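Local coordinates for protein putative polyprenyl synthetase (Streptomyces coelicolor, PDB 3NF2) that probably joins isoprenoid diphosphate units into longer prenyl chains, as a magnesium-dependent prenyltransferase of the FPP/GGPP synthase family, at residues D323-D326 against R327-D330; K55-R58 against P59-V63. One frame throughout, in Å; residues are numbered along the deposited sequence.

Interaction 1: residues D323-D326 against R327-D330; sequences DMPD and RVRD
Arg329, in the first turn of helix 326-339, folds back past the N-cap of its own helix to bind Met324 and Asp326, residues that come before it in the chain. Pro325 holds the N-cap position. Its carbonyl O accepts a nearly straight bond from Arg329 N (3.1 Å), and a weak one from Val328 N. With CG anti to the backbone N (chi1 -166°) and a bend at chi3, the arginine chain turns toward the preceding loop. There, in one of two modelled conformers, the guanidinium grips one atom end-on, Arg329 NH1 and NH2 lying 2.9 and 3.1 Å from Met324 O and reaching it from the same face of the peptide plane. NH2 also bonds Val322 O, a further loop carbonyl held by the same group. Asp326 runs alongside the arginine, its carboxylate almost perpendicular to the guanidinium (89°). Met324 CG lies over one face of the Arg329 guanidinium, offset toward the rim, and the Met324 side chain crosses that of Val328 at about a right angle, CG standing 4.0 Å from Val328 CB; both residues touch Val68. Asp326 OD1 meets Arg329 NH1 at 2.8 Å in a salt bridge whose hydrogen bond is weak and bent (119°).

Interaction 2: residues K55-R58 against P59-V63; sequences KAVR and PALAV. With SO4 (sulfate ion), chain B.
The first turn of helix 57-67, together with the loop just before it, forms an anion site in which the backbone N of Lys55 and the guanidinium of Arg58 hold a sulfate ion, probably taken up from the crystallisation liquor. Arg58 meets the ion through the edge of its guanidinium, with the sulfur in the plane of the group. Arg58 NH2 donates to sulfate O1 at 2.7 Å and Arg58 NH1 to sulfate O4 at 3.1 Å, a two-pronged grip on separate oxygens. From the loop, the backbone N of Lys55 adds a third, nearly straight bond to sulfate O2 (3.2 Å), while Arg104 contributes another from elsewhere in the chain. A salt bridge from Arg58 NE to Glu84 on helix 77-98 should fix the rotation of the guanidinium.

Ordinary helical bonding begins at the N-cap Ala56, whose O accepts from Ala60 N at 3.2 Å. Pro59 suits this first turn because its ring nitrogen has no hydrogen to donate; its CG rests 4.0 Å from Ala56 CB. Val57 and Leu61, one turn apart, lie side by side, with Val57 CG1 3.9 Å from Leu61 CD2, and Leu61 also packs on helices 173-198 and 203-230. A sulfate held by a lysine N and an arginine at the start of a helix is consistent with the GGKxxRP motif of trans-prenyltransferases, which typically binds the diphosphate of isopentenyl diphosphate.

Interactions 1 and 2 illustrate two uses of an arginine near the N-terminal end of a helix. In 323-330 it turns back to carbonyl oxygens of its own chain; in 55-63 it reaches outward to an anion. Their centres are about 17 Å apart and their nearest atoms about 7 Å, without touching; Val68, just beyond helix 57-67, bridges part of that gap. Interaction 2 carries the probable diphosphate site, and its centre lies about 12 Å from the centre of the chain. Interaction 1 has no part in holding the sulfate: its centre lies about 25 Å out, on the same side and nearer the periphery.

Interaction 1: residues D323-D326 against R327-D330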
loop_
_atom_site.group_PDB
_atom_site.type_symbol
_atom_site.label_atom_id
_atom_site.label_comp_id
_atom_site.label_asym_id
_atom_site.label_seq_id
_atom_site.Cartn_x
_atom_site.Cartn_y
_atom_site.Cartn_z
ATOM N N ASP A 323 -22.358 26.857 -0.981
ATOM C CA ASP A 323 -22.312 27.979 -1.907
ATOM C C ASP A 323 -21.453 27.609 -3.108
ATOM O O ASP A 323 -20.268 27.303 -2.976
ATOM C CB ASP A 323 -21.764 29.223 -1.203
ATOM C CG ASP A 323 -22.056 30.508 -1.962
ATOM O OD1 ASP A 323 -22.879 30.494 -2.907
ATOM O OD2 ASP A 323 -21.455 31.541 -1.600
ATOM N N MET A 324 -22.072 27.649 -4.280
ATOM C CA MET A 324 -21.537 27.016 -5.469
ATOM C C MET A 324 -22.273 27.598 -6.668
ATOM O O MET A 324 -23.484 27.829 -6.585
ATOM C CB MET A 324 -21.799 25.510 -5.361
ATOM C CG MET A 324 -21.527 24.657 -6.581
ATOM S SD MET A 324 -22.182 22.982 -6.346
ATOM C CE MET A 324 -21.827 22.719 -4.623
ATOM N N PRO A 325 -21.544 27.873 -7.768
ATOM C CA PRO A 325 -22.150 28.228 -9.046
ATOM C C PRO A 325 -23.236 27.237 -9.437
ATOM O O PRO A 325 -23.029 26.023 -9.358
ATOM C CB PRO A 325 -20.973 28.150 -10.018
ATOM C CG PRO A 325 -19.806 28.552 -9.193
ATOM C CD PRO A 325 -20.081 28.058 -7.793
ATOM N N ASP A 326 -24.386 27.771 -9.840
ATOM C CA ASP A 326 -25.596 26.979 -10.080
ATOM C C ASP A 326 -25.521 26.044 -11.294
ATOM O O ASP A 326 -26.281 25.076 -11.377
ATOM C CB ASP A 326 -26.826 27.896 -10.161
ATOM C CG ASP A 326 -27.140 28.587 -8.829
ATOM O OD1 ASP A 326 -26.350 28.461 -7.868
ATOM O OD2 ASP A 326 -28.187 29.262 -8.739
ATOM N N ARG A 327 -24.606 26.326 -12.219
ATOM C CA ARG A 327 -24.351 25.433 -13.348
ATOM C C ARG A 327 -23.633 24.169 -12.866
ATOM O O ARG A 327 -23.848 23.076 -13.403
ATOM C CB ARG A 327 -23.494 26.114 -14.422
ATOM C CG ARG A 327 -23.672 27.623 -14.570
ATOM C CD ARG A 327 -22.909 28.144 -15.786
ATOM N NE ARG A 327 -21.479 27.828 -15.740
ATOM C CZ ARG A 327 -20.713 27.629 -16.813
ATOM N NH1 ARG A 327 -21.231 27.701 -18.035
ATOM N NH2 ARG A 327 -19.423 27.346 -16.666
ATOM N N VAL A 328 -22.775 24.337 -11.856
ATOM C CA VAL A 328 -22.001 23.239 -11.277
ATOM C C VAL A 328 -22.915 22.355 -10.428
ATOM O O VAL A 328 -22.899 21.131 -10.565
ATOM C CB VAL A 328 -20.800 23.769 -10.446
ATOM C CG1 VAL A 328 -19.940 22.629 -9.939
ATOM C CG2 VAL A 328 -19.951 24.726 -11.281
ATOM N N ARG A 329 -23.715 22.997 -9.574
ATOM C CA ARG A 329 -24.718 22.303 -8.768
ATOM C C ARG A 329 -25.645 21.446 -9.627
ATOM O O ARG A 329 -25.928 20.302 -9.271
ATOM C CB ARG A 329 -25.525 23.297 -7.928
ATOM C CG ARG A 329 -26.349 22.645 -6.823
ATOM C CD ARG A 329 -27.208 23.657 -6.085
ATOM N NE ARG A 329 -26.436 24.452 -5.136
ATOM C CZ ARG A 329 -25.772 25.558 -5.456
ATOM N NH1 ARG A 329 -25.781 25.998 -6.705
ATOM N NH2 ARG A 329 -25.099 26.223 -4.527
ATOM N N ASP A 330 -26.097 21.994 -10.756
ATOM C CA ASP A 330 -26.931 21.266 -11.719
ATOM C C ASP A 330 -26.226 20.025 -12.260
ATOM O O ASP A 330 -26.848 18.974 -12.450
ATOM C CB ASP A 330 -27.330 22.179 -12.891
ATOM C CG ASP A 330 -28.632 22.949 -12.639
ATOM O OD1 ASP A 330 -29.337 23.248 -13.631
ATOM O OD2 ASP A 330 -28.956 23.254 -11.465
#

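Interaction 2: residues K55-R58 against P59-V63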
loop_
_atom_site.group_PDB
_atom_site.type_symbol
_atom_site.label_atom_id
_atom_site.label_comp_id
_atom_site.label_asym_id
_atom_site.label_seq_id
_atom_site.Cartn_x
_atom_site.Cartn_y
_atom_site.Cartn_z
ATOM N N LYS A 55 -16.408 2.487 -16.241
ATOM C CA LYS A 55 -17.192 3.675 -15.915
ATOM C C LYS A 55 -16.281 4.829 -15.519
ATOM O O LYS A 55 -15.125 4.619 -15.133
ATOM C CB LYS A 55 -18.169 3.375 -14.782
ATOM C CG LYS A 55 -19.178 2.262 -15.067
ATOM C CD LYS A 55 -19.678 1.588 -13.783
ATOM C CE LYS A 55 -20.331 2.578 -12.808
ATOM N NZ LYS A 55 -19.347 3.192 -11.845
ATOM N N ALA A 56 -16.813 6.043 -15.605
ATOM C CA ALA A 56 -16.015 7.237 -15.379
ATOM C C ALA A 56 -16.651 8.213 -14.393
ATOM O O ALA A 56 -16.454 9.426 -14.505
ATOM C CB ALA A 56 -15.730 7.926 -16.701
ATOM N N VAL A 57 -17.385 7.679 -13.417
ATOM C CA VAL A 57 -18.092 8.504 -12.439
ATOM C C VAL A 57 -17.124 9.327 -11.585
ATOM O O VAL A 57 -17.257 10.557 -11.509
ATOM C CB VAL A 57 -19.034 7.662 -11.537
ATOM C CG1 VAL A 57 -19.762 8.557 -10.539
ATOM C CG2 VAL A 57 -20.036 6.893 -12.377
ATOM N N ARG A 58 -16.152 8.652 -10.967
ATOM C CA ARG A 58 -15.159 9.318 -10.108
ATOM C C ARG A 58 -14.327 10.437 -10.795
ATOM O O ARG A 58 -14.205 11.542 -10.228
ATOM C CB ARG A 58 -14.248 8.305 -9.384
ATOM C CG ARG A 58 -14.960 7.277 -8.509
ATOM C CD ARG A 58 -14.013 6.134 -8.095
ATOM N NE ARG A 58 -13.400 5.504 -9.260
ATOM C CZ ARG A 58 -13.809 4.368 -9.817
ATOM N NH1 ARG A 58 -14.818 3.682 -9.299
ATOM N NH2 ARG A 58 -13.191 3.905 -10.893
ATOM N N PRO A 59 -13.745 10.162 -11.991
ATOM C CA PRO A 59 -13.030 11.260 -12.654
ATOM C C PRO A 59 -13.924 12.460 -13.002
ATOM O O PRO A 59 -13.539 13.610 -12.730
ATOM C CB PRO A 59 -12.467 10.616 -13.932
ATOM C CG PRO A 59 -13.041 9.247 -14.007
ATOM C CD PRO A 59 -13.476 8.865 -12.647
ATOM N N ALA A 60 -15.102 12.189 -13.566
ATOM C CA ALA A 60 -16.085 13.239 -13.864
ATOM C C ALA A 60 -16.395 14.070 -12.625
ATOM O O ALA A 60 -16.494 15.281 -12.698
ATOM C CB ALA A 60 -17.376 12.639 -14.433
ATOM N N LEU A 61 -16.515 13.398 -11.488
ATOM C CA LEU A 61 -16.836 14.032 -10.225
ATOM C C LEU A 61 -15.710 14.960 -9.779
ATOM O O LEU A 61 -15.963 16.092 -9.374
ATOM C CB LEU A 61 -17.086 12.942 -9.182
ATOM C CG LEU A 61 -18.273 12.929 -8.218
ATOM C CD1 LEU A 61 -19.389 13.870 -8.609
ATOM C CD2 LEU A 61 -18.800 11.506 -8.123
ATOM N N ALA A 62 -14.469 14.484 -9.877
ATOM C CA ALA A 62 -13.302 15.251 -9.422
ATOM C C ALA A 62 -13.038 16.520 -10.230
ATOM O O ALA A 62 -12.627 17.536 -9.661
ATOM C CB ALA A 62 -12.064 14.374 -9.384
ATOM N N VAL A 63 -13.269 16.461 -11.542
ATOM C CA VAL A 63 -13.107 17.654 -12.381
ATOM C C VAL A 63 -14.236 18.642 -12.109
ATOM O O VAL A 63 -13.995 19.848 -12.057
ATOM C CB VAL A 63 -12.908 17.354 -13.912
ATOM C CG1 VAL A 63 -11.619 16.575 -14.145
ATOM C CG2 VAL A 63 -14.084 16.612 -14.528
HETATM S S SO4 B . -14.891 0.975 -12.391
HETATM O O1 SO4 B . -13.844 1.952 -12.693
HETATM O O2 SO4 B . -15.744 0.835 -13.570
HETATM O O3 SO4 B . -14.256 -0.304 -12.054
HETATM O O4 SO4 B . -15.719 1.415 -11.260
#